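Local coordinates for protein Asp/Glu-specific dipeptidyl-peptidase (Flavobacterium psychrophilum, PDB 5JXF) that removes dipeptides from the N-terminus of oligopeptides as an S46-family serine peptidase, strictly requiring aspartate or glutamate at the P1 position, at residues Ile90-Leu95 against Asn721-Leu725; Phe104-Gln108 against Ile332-Ser336; Phe122-Lys126 against Ala714-Leu719; Lys126-Glu130 against Phe241-Ala245; Leu131-Val137 against Val205-Leu211. One frame throughout, in Å; residues are numbered along the deposited sequence.

Contact 1: Ile90-Leu95 against Asn721-Leu725; sequences ISPKGL and NEMKL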
# COMPACT_ATOMS: atom_id res chain seq x y z
N ILE A 90 19.59 -21.66 22.38
CA ILE A 90 18.32 -22.38 22.46
C ILE A 90 18.55 -23.88 22.64
O ILE A 90 17.65 -24.70 22.45
CB ILE A 90 17.44 -22.10 21.22
CG1 ILE A 90 18.15 -22.42 19.92
CG2 ILE A 90 17.04 -20.65 21.19
CD1 ILE A 90 17.16 -22.63 18.74
N SER A 91 19.75 -24.23 23.08
CA SER A 91 20.09 -25.63 23.34
C SER A 91 21.25 -25.78 24.29
O SER A 91 22.10 -24.90 24.35
CB SER A 91 20.40 -26.33 22.01
OG SER A 91 21.75 -26.78 22.06
N PRO A 92 21.28 -26.89 25.04
CA PRO A 92 22.47 -27.02 25.89
C PRO A 92 23.75 -27.43 25.16
O PRO A 92 24.71 -27.78 25.84
CB PRO A 92 22.07 -28.09 26.91
CG PRO A 92 20.98 -28.96 26.15
CD PRO A 92 20.24 -27.90 25.34
N LYS A 93 23.79 -27.39 23.83
CA LYS A 93 25.05 -27.69 23.14
C LYS A 93 25.50 -26.55 22.21
O LYS A 93 26.13 -26.79 21.18
CB LYS A 93 24.92 -29.02 22.37
CG LYS A 93 24.91 -30.23 23.31
CD LYS A 93 25.17 -31.55 22.60
CE LYS A 93 24.00 -31.94 21.72
NZ LYS A 93 24.11 -33.36 21.27
N GLY A 94 25.17 -25.32 22.60
CA GLY A 94 25.64 -24.13 21.92
C GLY A 94 24.87 -23.67 20.68
O GLY A 94 25.31 -22.76 19.98
N LEU A 95 23.75 -24.31 20.40
CA LEU A 95 22.90 -23.90 19.28
C LEU A 95 22.37 -22.53 19.58
O LEU A 95 21.72 -22.33 20.60
CB LEU A 95 21.74 -24.88 19.08
CG LEU A 95 20.88 -24.66 17.84
CD1 LEU A 95 21.78 -24.71 16.62
CD2 LEU A 95 19.78 -25.73 17.72
N ASN A 721 15.44 -31.66 18.07
CA ASN A 721 15.59 -32.62 19.16
C ASN A 721 16.52 -32.09 20.24
O ASN A 721 16.44 -32.50 21.40
CB ASN A 721 16.10 -33.96 18.62
CG ASN A 721 15.08 -34.68 17.74
OD1 ASN A 721 13.87 -34.49 17.90
ND2 ASN A 721 15.56 -35.50 16.81
N GLU A 722 17.37 -31.15 19.83
CA GLU A 722 18.34 -30.48 20.69
C GLU A 722 17.66 -29.47 21.61
O GLU A 722 18.19 -29.12 22.66
CB GLU A 722 19.37 -29.77 19.82
CG GLU A 722 20.76 -29.69 20.33
CD GLU A 722 21.67 -28.99 19.34
OE1 GLU A 722 21.67 -29.37 18.16
OE2 GLU A 722 22.36 -28.03 19.75
N MET A 723 16.48 -28.99 21.23
CA MET A 723 15.85 -27.92 22.00
C MET A 723 14.94 -28.48 23.09
O MET A 723 14.65 -29.67 23.13
CB MET A 723 15.06 -26.99 21.09
CG MET A 723 15.84 -26.45 19.90
SD MET A 723 14.71 -25.66 18.74
CE MET A 723 15.62 -25.85 17.21
N LYS A 724 14.51 -27.63 24.00
CA LYS A 724 13.49 -28.01 24.96
C LYS A 724 12.18 -27.32 24.58
O LYS A 724 11.99 -26.14 24.85
CB LYS A 724 13.91 -27.66 26.38
CG LYS A 724 12.83 -27.92 27.41
CD LYS A 724 13.34 -27.61 28.81
CE LYS A 724 12.34 -28.00 29.88
NZ LYS A 724 12.91 -27.75 31.23
N LEU A 725 11.29 -28.06 23.93
CA LEU A 725 9.98 -27.55 23.50
C LEU A 725 9.02 -27.60 24.67
O LEU A 725 8.90 -28.63 25.32
CB LEU A 725 9.46 -28.38 22.33
CG LEU A 725 10.43 -28.45 21.15
CD1 LEU A 725 9.81 -29.22 20.00
CD2 LEU A 725 10.84 -27.04 20.69
O HOH W 1 15.37 -24.76 23.70
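Ser-91 and Glu-722 join two loops by a side-chain hydrogen bond, with an ST turn on one side of it: the turn between antiparallel strands 85-89 and 95-98 of the catalytic chymotrypsin-like half is docked on the chain near the C-terminus, between helix 717-721 and strand 725-726. Ser-91 OG donates to Glu-722 OE2 at 2.7 Å, meeting the carboxylate oxygen on its anti side and 17° out of the carboxylate plane. The same OG accepts from Lys-93 N at 2.8 Å, which closes the ST turn, so the hydroxyl accepts from its own loop and donates across the contact. Glu-722 reaches across with its chain extended beyond CG, and its OE2 also forms a salt bridge with Arg-242 of strand 239-245, so one carboxylate oxygen serves both loop and sheet. Leu-95 CB lies against that oxygen at 3.3 Å, giving it an apolar flank. Beside this polar pair, Met-723 runs side by side with Ile-90, whose CD1 meets the methyl CE of Met-723 at 3.9 Å; Leu-95 CD2 approaches the same methyl at 4.2 Å. Farther along, a water bridges the backbones, donating to Ile-90 O at 2.6 Å and accepting from Lys-724 N at 3.0 Å.

Contact 2: Phe104-Gln108 against Ile332-Ser336; sequences FDAIQ and IQYAS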
# COMPACT_ATOMS: atom_id res chain seq x y z
N PHE A 104 23.55 -13.31 7.26
CA PHE A 104 23.62 -13.09 5.80
C PHE A 104 25.05 -12.97 5.27
O PHE A 104 25.43 -13.66 4.32
CB PHE A 104 22.82 -11.83 5.45
CG PHE A 104 22.39 -11.74 4.00
CD1 PHE A 104 21.34 -12.51 3.52
CD2 PHE A 104 23.00 -10.84 3.13
CE1 PHE A 104 20.94 -12.41 2.20
CE2 PHE A 104 22.59 -10.74 1.80
CZ PHE A 104 21.57 -11.53 1.34
N ASP A 105 25.85 -12.13 5.91
CA ASP A 105 27.23 -11.92 5.48
C ASP A 105 28.01 -13.23 5.51
O ASP A 105 28.79 -13.51 4.60
CB ASP A 105 27.91 -10.86 6.34
CG ASP A 105 29.30 -10.50 5.83
OD1 ASP A 105 29.38 -9.92 4.72
OD2 ASP A 105 30.30 -10.78 6.53
N ALA A 106 27.78 -14.04 6.54
CA ALA A 106 28.34 -15.39 6.61
C ALA A 106 27.80 -16.31 5.50
O ALA A 106 28.54 -17.08 4.89
CB ALA A 106 28.07 -16.00 7.97
N ILE A 107 26.50 -16.25 5.24
CA ILE A 107 25.94 -17.06 4.16
C ILE A 107 26.51 -16.66 2.79
O ILE A 107 26.93 -17.52 2.01
CB ILE A 107 24.41 -16.97 4.14
CG1 ILE A 107 23.84 -17.61 5.40
CG2 ILE A 107 23.85 -17.68 2.92
CD1 ILE A 107 22.56 -17.01 5.84
N GLN A 108 26.52 -15.35 2.51
CA GLN A 108 27.04 -14.84 1.23
C GLN A 108 28.49 -15.22 1.10
O GLN A 108 28.96 -15.55 0.01
CB GLN A 108 26.91 -13.31 1.13
CG GLN A 108 27.39 -12.72 -0.22
CD GLN A 108 28.86 -12.28 -0.21
OE1 GLN A 108 29.51 -12.19 0.84
NE2 GLN A 108 29.39 -11.98 -1.40
N ILE A 332 25.41 -12.57 -6.12
CA ILE A 332 26.12 -13.23 -5.02
C ILE A 332 27.24 -12.31 -4.52
O ILE A 332 27.55 -12.28 -3.33
CB ILE A 332 26.71 -14.59 -5.46
CG1 ILE A 332 25.59 -15.57 -5.81
CG2 ILE A 332 27.59 -15.19 -4.37
CD1 ILE A 332 26.10 -16.92 -6.20
N GLN A 333 27.83 -11.55 -5.44
CA GLN A 333 28.85 -10.57 -5.10
C GLN A 333 28.31 -9.42 -4.25
O GLN A 333 28.97 -8.95 -3.32
CB GLN A 333 29.47 -9.99 -6.37
CG GLN A 333 30.52 -10.85 -7.01
CD GLN A 333 31.24 -10.13 -8.13
OE1 GLN A 333 30.61 -9.42 -8.93
NE2 GLN A 333 32.55 -10.29 -8.19
N TYR A 334 27.10 -8.96 -4.59
CA TYR A 334 26.63 -7.69 -4.04
C TYR A 334 25.53 -7.84 -3.00
O TYR A 334 25.13 -6.84 -2.40
CB TYR A 334 26.15 -6.78 -5.18
CG TYR A 334 27.29 -6.00 -5.80
CD1 TYR A 334 28.10 -6.57 -6.78
CD2 TYR A 334 27.58 -4.71 -5.38
CE1 TYR A 334 29.16 -5.87 -7.33
CE2 TYR A 334 28.63 -4.00 -5.93
CZ TYR A 334 29.42 -4.58 -6.90
OH TYR A 334 30.47 -3.87 -7.43
N ALA A 335 25.07 -9.07 -2.78
CA ALA A 335 23.92 -9.33 -1.92
C ALA A 335 24.04 -8.63 -0.58
O ALA A 335 23.19 -7.82 -0.20
CB ALA A 335 23.76 -10.83 -1.70
N SER A 336 25.14 -8.91 0.12
CA SER A 336 25.34 -8.37 1.46
C SER A 336 25.59 -6.88 1.41
O SER A 336 25.02 -6.12 2.19
CB SER A 336 26.52 -9.07 2.14
OG SER A 336 26.66 -8.61 3.46
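Phe-104 and Gln-108 of helix 100-109 pack against Ala-335 and Ile-332 of helix 328-357, the two short segments running antiparallel at 169° with their axes 9.4 Å apart. The tight part is the ring of Phe-104, which comes edge-on: CE2 lies 3.5 Å from Ala-335 C, close to the ring plane, and 3.7 Å from the methyl CB of the same alanine. CG of Phe-104 stands anti to the backbone N (chi1 -159°), which carries the ring across to the other helix. One turn on, Gln-108 bends at chi2 (-93°) and turns its amide onto the backbone, NE2 donating to Ile-332 O at 2.7 Å with the acceptor within the amide plane. The exposed side is looser. There Ser-336 OG donates to Asp-105 OD1 over a long 3.3 Å, on that oxygen's anti lone pair. Phe-104 also meets His-100, and its side chain is about 5 Å from that of His-101, the charge-relay histidine by similarity, so the contact adjoins the active site. Leu-118 of helix 117-120 touches Phe-104 and Gln-108, while Tyr-334 faces helix 295-325; the pair thus links the catalytic domain to the long helices of the helical domain.

Contact 3: Phe122-Lys126 against Ala714-Leu719; sequences FWAMK and AGAKHL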
# COMPACT_ATOMS: atom_id res chain seq x y z
N PHE A 122 20.88 -23.51 3.66
CA PHE A 122 21.95 -24.41 4.05
C PHE A 122 21.59 -25.10 5.35
O PHE A 122 21.03 -24.46 6.25
CB PHE A 122 23.28 -23.66 4.19
CG PHE A 122 24.33 -24.42 4.95
CD1 PHE A 122 24.45 -24.26 6.32
CD2 PHE A 122 25.16 -25.31 4.30
CE1 PHE A 122 25.39 -24.97 7.02
CE2 PHE A 122 26.10 -26.02 5.00
CZ PHE A 122 26.22 -25.85 6.36
N TRP A 123 21.91 -26.39 5.46
CA TRP A 123 21.54 -27.17 6.64
C TRP A 123 22.54 -28.27 6.98
O TRP A 123 22.62 -29.29 6.30
CB TRP A 123 20.15 -27.77 6.44
CG TRP A 123 19.13 -26.70 6.29
CD1 TRP A 123 18.65 -26.19 5.13
CD2 TRP A 123 18.51 -25.95 7.35
NE1 TRP A 123 17.76 -25.18 5.38
CE2 TRP A 123 17.64 -25.02 6.74
CE3 TRP A 123 18.58 -25.99 8.74
CZ2 TRP A 123 16.85 -24.14 7.47
CZ3 TRP A 123 17.81 -25.11 9.47
CH2 TRP A 123 16.96 -24.20 8.84
N ALA A 124 23.30 -28.04 8.05
CA ALA A 124 24.26 -29.01 8.56
C ALA A 124 23.55 -30.21 9.14
O ALA A 124 22.98 -30.12 10.22
CB ALA A 124 25.16 -28.36 9.60
N MET A 125 23.58 -31.32 8.42
CA MET A 125 22.85 -32.53 8.82
C MET A 125 23.50 -33.24 10.01
O MET A 125 22.87 -34.06 10.67
CB MET A 125 22.73 -33.49 7.63
CG MET A 125 21.72 -33.03 6.60
SD MET A 125 20.17 -32.62 7.43
CE MET A 125 19.25 -31.81 6.12
N LYS A 126 24.76 -32.93 10.26
CA LYS A 126 25.44 -33.38 11.46
C LYS A 126 26.55 -32.38 11.79
O LYS A 126 26.99 -31.62 10.93
CB LYS A 126 25.96 -34.81 11.28
CG LYS A 126 27.05 -35.00 10.23
CD LYS A 126 27.24 -36.49 9.95
CE LYS A 126 28.59 -36.79 9.33
NZ LYS A 126 29.65 -35.85 9.80
N ALA A 714 12.98 -27.97 5.79
CA ALA A 714 14.36 -28.40 5.58
C ALA A 714 14.60 -29.85 5.97
O ALA A 714 15.54 -30.47 5.48
CB ALA A 714 15.33 -27.47 6.35
N GLY A 715 13.77 -30.39 6.85
CA GLY A 715 13.92 -31.76 7.31
C GLY A 715 15.03 -31.86 8.33
O GLY A 715 15.65 -32.91 8.49
N ALA A 716 15.27 -30.75 9.04
CA ALA A 716 16.35 -30.69 10.02
C ALA A 716 15.83 -30.91 11.43
O ALA A 716 16.23 -30.20 12.35
CB ALA A 716 17.08 -29.35 9.94
N LYS A 717 14.94 -31.89 11.58
CA LYS A 717 14.38 -32.26 12.88
C LYS A 717 15.44 -32.48 13.97
O LYS A 717 15.17 -32.26 15.15
CB LYS A 717 13.53 -33.53 12.73
CG LYS A 717 12.55 -33.77 13.88
CD LYS A 717 11.14 -33.29 13.52
CE LYS A 717 10.14 -33.49 14.65
NZ LYS A 717 9.43 -32.23 15.00
N HIS A 718 16.63 -32.92 13.58
CA HIS A 718 17.68 -33.22 14.55
C HIS A 718 18.08 -31.97 15.34
O HIS A 718 18.40 -32.06 16.52
CB HIS A 718 18.92 -33.83 13.87
CG HIS A 718 19.58 -32.92 12.89
ND1 HIS A 718 19.02 -32.59 11.67
CD2 HIS A 718 20.76 -32.25 12.95
CE1 HIS A 718 19.82 -31.76 11.03
NE2 HIS A 718 20.89 -31.54 11.78
N LEU A 719 18.02 -30.80 14.71
CA LEU A 719 18.30 -29.57 15.43
C LEU A 719 17.21 -29.29 16.45
O LEU A 719 17.47 -28.72 17.51
CB LEU A 719 18.46 -28.40 14.48
CG LEU A 719 19.52 -28.62 13.42
CD1 LEU A 719 19.51 -27.46 12.43
CD2 LEU A 719 20.91 -28.80 14.06
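The backbones stay apart, the nearest CA atoms being those of Met-125 and Ala-716 at 6.9 Å, where the end of strand 122-123 passes the turn between helix 703-713 and helix 717-721; Gly-715, with positive phi, is where the chain leaves helical geometry after helix 703-713. Strand 122-123 belongs to the antiparallel sheet of the chymotrypsin-like catalytic half, so this contact sets two C-terminal helices on its flank. The centre is a CH-pi contact: Ala-714 CB sits over one face of the Trp-123 indole, 3.4 Å from the centroid of the five-membered ring and 13° off its normal. Leu-719 CD1 meets the edge of the same indole, 4.1 Å from Trp-123 CE3, which Ala-716 CB approaches at 3.9 Å. Val-710 of helix 703-713 also touches the indole. On the outer side CG of His-718 stands between the backbone N and the carbonyl carbon (chi1 63°), turning NE2 to the chain just past the strand. His-718 NE2 donates to Ala-124 O at 3.0 Å, in the carbonyl plane and on a lone pair. The ring is sandwiched, Met-125 O over one face and Leu-719 CG over the opposite one. A leucine in place of His-718 would probably leave Ala-124 O without this donor and weaken the tie between helix and the chain leaving the strand. Met-125 bends at chi2 and its side chain crosses that of His-718 at about a right angle, SD lying obliquely to the ring, 3.7 Å from His-718 CE1.

Contact 4: Lys126-Glu130 against Phe241-Ala245; sequences KMEDE and FRVYA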
# COMPACT_ATOMS: atom_id res chain seq x y z
N LYS A 126 24.76 -32.93 10.26
CA LYS A 126 25.44 -33.38 11.46
C LYS A 126 26.55 -32.38 11.79
O LYS A 126 26.99 -31.62 10.93
CB LYS A 126 25.96 -34.81 11.28
CG LYS A 126 27.05 -35.00 10.23
CD LYS A 126 27.24 -36.49 9.95
CE LYS A 126 28.59 -36.79 9.33
NZ LYS A 126 29.65 -35.85 9.80
N MET A 127 26.97 -32.36 13.05
CA MET A 127 27.72 -31.23 13.57
C MET A 127 29.04 -30.95 12.84
O MET A 127 29.55 -29.83 12.88
CB MET A 127 27.99 -31.43 15.07
CG MET A 127 26.72 -31.29 15.92
SD MET A 127 26.98 -31.41 17.70
CE MET A 127 25.30 -31.27 18.33
N GLU A 128 29.59 -31.94 12.14
CA GLU A 128 30.88 -31.76 11.49
C GLU A 128 30.75 -31.06 10.14
O GLU A 128 31.75 -30.60 9.57
CB GLU A 128 31.60 -33.10 11.31
CG GLU A 128 31.96 -33.77 12.61
CD GLU A 128 30.79 -34.54 13.22
OE1 GLU A 128 29.69 -34.53 12.64
OE2 GLU A 128 30.98 -35.15 14.30
N ASP A 129 29.52 -30.99 9.64
CA ASP A 129 29.25 -30.30 8.39
C ASP A 129 29.09 -28.81 8.60
O ASP A 129 28.98 -28.05 7.64
CB ASP A 129 27.98 -30.87 7.74
CG ASP A 129 28.02 -32.38 7.58
OD1 ASP A 129 29.14 -32.95 7.52
OD2 ASP A 129 26.94 -33.00 7.55
N GLU A 130 29.06 -28.39 9.86
CA GLU A 130 28.83 -26.99 10.15
C GLU A 130 30.00 -26.16 9.65
O GLU A 130 31.14 -26.60 9.71
CB GLU A 130 28.57 -26.81 11.64
CG GLU A 130 27.42 -27.70 12.10
CD GLU A 130 27.19 -27.69 13.60
OE1 GLU A 130 28.02 -27.09 14.32
OE2 GLU A 130 26.18 -28.28 14.06
N PHE A 241 23.38 -20.85 14.26
CA PHE A 241 24.82 -21.03 14.38
C PHE A 241 25.08 -21.90 15.60
O PHE A 241 24.15 -22.16 16.37
CB PHE A 241 25.51 -19.67 14.52
CG PHE A 241 25.53 -18.87 13.24
CD1 PHE A 241 24.42 -18.16 12.82
CD2 PHE A 241 26.68 -18.85 12.45
CE1 PHE A 241 24.45 -17.44 11.65
CE2 PHE A 241 26.72 -18.11 11.28
CZ PHE A 241 25.60 -17.41 10.88
N ARG A 242 26.31 -22.38 15.77
CA ARG A 242 26.64 -23.13 16.98
C ARG A 242 27.95 -22.63 17.58
O ARG A 242 28.95 -22.52 16.87
CB ARG A 242 26.73 -24.64 16.72
CG ARG A 242 26.97 -25.43 18.01
CD ARG A 242 27.28 -26.89 17.76
NE ARG A 242 26.31 -27.48 16.85
CZ ARG A 242 25.09 -27.88 17.22
NH1 ARG A 242 24.71 -27.74 18.48
NH2 ARG A 242 24.27 -28.42 16.32
N VAL A 243 27.94 -22.31 18.86
CA VAL A 243 29.13 -21.77 19.51
C VAL A 243 30.02 -22.96 19.90
O VAL A 243 29.54 -23.96 20.42
CB VAL A 243 28.77 -20.93 20.75
CG1 VAL A 243 30.06 -20.37 21.42
CG2 VAL A 243 27.82 -19.81 20.40
N TYR A 244 31.31 -22.87 19.61
CA TYR A 244 32.25 -23.94 19.95
C TYR A 244 33.26 -23.45 20.98
O TYR A 244 33.57 -22.25 21.01
CB TYR A 244 32.96 -24.45 18.70
CG TYR A 244 32.16 -25.45 17.91
CD1 TYR A 244 31.10 -25.04 17.09
CD2 TYR A 244 32.47 -26.80 17.97
CE1 TYR A 244 30.37 -25.97 16.37
CE2 TYR A 244 31.75 -27.72 17.26
CZ TYR A 244 30.71 -27.31 16.46
OH TYR A 244 30.01 -28.26 15.77
N ALA A 245 33.77 -24.36 21.80
CA ALA A 245 34.71 -23.99 22.86
C ALA A 245 35.82 -25.04 23.02
O ALA A 245 35.69 -26.13 22.46
CB ALA A 245 33.97 -23.81 24.17
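Glu-130 OE2 is gripped by two nitrogens of Arg-242, NE at 2.9 Å and NH2 at 3.0 Å, in a side-on salt bridge that puts both donors on one oxygen. Both bonds use the syn lone pair of OE2, which lies in the guanidinium plane; carboxylate and guanidinium are nearly coplanar, 13° apart. The other oxygen, Glu-130 OE1, receives the hydroxyl OH of Tyr-244 at 2.7 Å from above the carboxylate plane, and a weak bond from Arg-242 NE besides. With ring and carboxylate planes 80° apart, OE1 sits at the edge of the tyrosine ring. Two residues apart on strand 239-245, Arg-242 and Tyr-244 point to the same face, toward the loop that carries Glu-130. The arginine leaves the strand with CG anti to the backbone N (chi1 -176°) and bends at chi3, which lays the guanidinium alongside the carboxylate. Met-127, its chain extended, crosses at about a right angle and puts its methyl CE over one guanidinium face, 3.6 Å from Arg-242 CZ. On the far side of the group NH1 forms a salt bridge with Glu-722 and bonds Lys-93 O, so this buried cation probably balances two carboxylates. A methionine in place of Arg-242 would probably leave the buried Glu-130 carboxylate, and that of Glu-722, without their shared counter-charge. The arrangement is a side-on arginine-carboxylate salt bridge, largely buried, fastening the loop between strands 122-123 and 138-146 to the antiparallel sheet of the catalytic chymotrypsin-like fold.

Contact 5: Leu131-Val137 against Val205-Leu211; sequences LPNENLV and VFKDVRL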
# COMPACT_ATOMS: atom_id res chain seq x y z
N LEU A 131 29.72 -24.99 9.10
CA LEU A 131 30.75 -24.23 8.41
C LEU A 131 31.42 -23.18 9.30
O LEU A 131 30.79 -22.25 9.78
CB LEU A 131 30.18 -23.55 7.16
CG LEU A 131 29.33 -24.38 6.19
CD1 LEU A 131 28.96 -23.54 4.98
CD2 LEU A 131 30.05 -25.65 5.78
N PRO A 132 32.73 -23.35 9.51
CA PRO A 132 33.57 -22.40 10.24
C PRO A 132 33.50 -21.00 9.66
O PRO A 132 33.44 -20.85 8.44
CB PRO A 132 34.98 -22.98 10.05
CG PRO A 132 34.75 -24.45 9.89
CD PRO A 132 33.46 -24.56 9.12
N ASN A 133 33.50 -19.99 10.51
CA ASN A 133 33.46 -18.63 10.02
C ASN A 133 34.62 -17.79 10.56
O ASN A 133 34.67 -17.48 11.74
CB ASN A 133 32.13 -17.98 10.38
CG ASN A 133 30.95 -18.72 9.76
OD1 ASN A 133 30.82 -18.74 8.54
ND2 ASN A 133 30.10 -19.32 10.58
N GLU A 134 35.56 -17.43 9.69
CA GLU A 134 36.64 -16.55 10.12
C GLU A 134 36.06 -15.19 10.47
O GLU A 134 35.15 -14.69 9.78
CB GLU A 134 37.73 -16.42 9.06
CG GLU A 134 38.35 -17.74 8.65
CD GLU A 134 39.77 -17.58 8.15
OE1 GLU A 134 40.48 -16.67 8.64
OE2 GLU A 134 40.19 -18.36 7.28
N ASN A 135 36.57 -14.62 11.55
CA ASN A 135 36.22 -13.27 11.98
C ASN A 135 34.78 -13.14 12.43
O ASN A 135 34.15 -12.10 12.25
CB ASN A 135 36.50 -12.27 10.86
CG ASN A 135 37.88 -12.44 10.27
OD1 ASN A 135 38.83 -12.74 10.99
ND2 ASN A 135 37.99 -12.27 8.96
N LEU A 136 34.24 -14.21 13.00
CA LEU A 136 32.90 -14.16 13.57
C LEU A 136 33.01 -14.51 15.03
O LEU A 136 33.41 -15.61 15.38
CB LEU A 136 31.94 -15.13 12.86
CG LEU A 136 30.53 -15.27 13.42
CD1 LEU A 136 29.79 -13.95 13.45
CD2 LEU A 136 29.71 -16.28 12.60
N VAL A 137 32.65 -13.56 15.89
CA VAL A 137 32.66 -13.80 17.32
C VAL A 137 31.27 -13.63 17.93
O VAL A 137 30.39 -12.97 17.38
CB VAL A 137 33.65 -12.87 18.03
CG1 VAL A 137 35.04 -12.95 17.36
CG2 VAL A 137 33.12 -11.45 18.04
N VAL A 205 34.49 -13.87 25.03
CA VAL A 205 34.38 -13.77 23.58
C VAL A 205 34.69 -15.08 22.90
O VAL A 205 35.85 -15.49 22.83
CB VAL A 205 35.32 -12.70 23.04
CG1 VAL A 205 35.06 -12.47 21.54
CG2 VAL A 205 35.13 -11.42 23.82
N PHE A 206 33.67 -15.76 22.41
CA PHE A 206 33.94 -16.99 21.68
C PHE A 206 34.27 -16.66 20.21
O PHE A 206 33.72 -15.72 19.65
CB PHE A 206 32.75 -17.96 21.81
CG PHE A 206 32.58 -18.50 23.22
CD1 PHE A 206 32.00 -17.70 24.20
CD2 PHE A 206 33.05 -19.77 23.56
CE1 PHE A 206 31.86 -18.17 25.48
CE2 PHE A 206 32.93 -20.23 24.86
CZ PHE A 206 32.34 -19.43 25.83
N LYS A 207 35.18 -17.43 19.61
CA LYS A 207 35.75 -17.05 18.31
C LYS A 207 35.65 -18.17 17.29
O LYS A 207 36.15 -18.05 16.17
CB LYS A 207 37.21 -16.61 18.49
CG LYS A 207 37.35 -15.26 19.21
CD LYS A 207 38.82 -14.92 19.55
CE LYS A 207 38.95 -14.20 20.91
NZ LYS A 207 38.80 -15.12 22.10
N ASP A 208 35.01 -19.26 17.68
CA ASP A 208 34.78 -20.37 16.77
C ASP A 208 33.27 -20.62 16.70
O ASP A 208 32.75 -21.51 17.38
CB ASP A 208 35.54 -21.62 17.24
CG ASP A 208 35.34 -22.82 16.33
OD1 ASP A 208 34.66 -22.68 15.28
OD2 ASP A 208 35.87 -23.90 16.65
N VAL A 209 32.59 -19.83 15.87
CA VAL A 209 31.13 -19.92 15.66
C VAL A 209 30.80 -20.37 14.23
O VAL A 209 31.10 -19.68 13.26
CB VAL A 209 30.47 -18.56 15.96
CG1 VAL A 209 28.95 -18.59 15.67
CG2 VAL A 209 30.78 -18.14 17.40
N ARG A 210 30.19 -21.54 14.12
CA ARG A 210 29.98 -22.18 12.82
C ARG A 210 28.51 -22.12 12.38
O ARG A 210 27.62 -22.15 13.21
CB ARG A 210 30.43 -23.64 12.86
CG ARG A 210 31.85 -23.79 13.39
CD ARG A 210 32.27 -25.24 13.51
NE ARG A 210 33.54 -25.30 14.23
CZ ARG A 210 34.15 -26.42 14.61
NH1 ARG A 210 33.61 -27.59 14.33
NH2 ARG A 210 35.29 -26.36 15.27
N LEU A 211 28.30 -22.01 11.07
CA LEU A 211 26.95 -21.96 10.48
C LEU A 211 26.26 -23.31 10.54
O LEU A 211 26.82 -24.32 10.07
CB LEU A 211 27.01 -21.48 9.03
CG LEU A 211 25.68 -21.46 8.24
CD1 LEU A 211 24.61 -20.60 8.93
CD2 LEU A 211 25.90 -20.99 6.81
O HOH W 2 34.59 -21.11 13.13
O HOH W 3 33.84 -18.07 14.34
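A single antiparallel bridge, Leu-131 with Leu-211, starts this contact, in which the loop ahead of strand 138-146 runs along long strand 197-214 of the antiparallel sheet of the chymotrypsin-like catalytic domain and makes a type II beta turn from Asn-133 to Leu-136. It is a hydrogen-bonded pair: Leu-131 N donates to Leu-211 O at 3.1 Å, and Leu-211 N returns to Leu-131 O at 2.8 Å. Past the bridge, the side chain of Asn-133 takes over from the backbone, ND2 donating to Val-209 O at 2.9 Å with the acceptor 15° out of the amide plane. CG of Asn-133 lies beside its own backbone N (chi1 -61°), which points the amide to the strand, while OD1 accepts from His-110. Where the turn lifts off the strand, waters fill in: one accepts from Asn-133 N and donates to Asp-208 OD1 at 2.7 Å, another accepts from Val-209 N and lies within reach of Asn-133 O and Leu-136 O. Asp-208 is itself clasped side-on by Arg-210, NE to OD1 and NH2 to OD2. From the end of the turn onward the packing is apolar. Leu-136 crosses Val-209 at about a right angle, its CD2 3.9 Å from Val-209 CG1, and Val-137 CB settles 3.8 Å from Val-205 CG1.

Overall arrangement
From the N-terminus, the turn 90-95 comes first, and its partner 721-725 lies near the C-terminus, so contact 1 closes a loop holding all the others. Contact 2 joins helix 100-109 to helix 328-357 and encloses contacts 4 and 5. Contact 3 starts between the two halves of contact 2 and ends far beyond them, so these two cross. Contacts 3 and 4 share Lys-126, and the chain goes straight on into contact 5, the shortest loop, which lies within that of contact 4. Contacts 3, 4 and 5 reach one antiparallel sheet; contacts 1 and 3 bring the C-terminal segments to it, and contact 2 brings the helical domain.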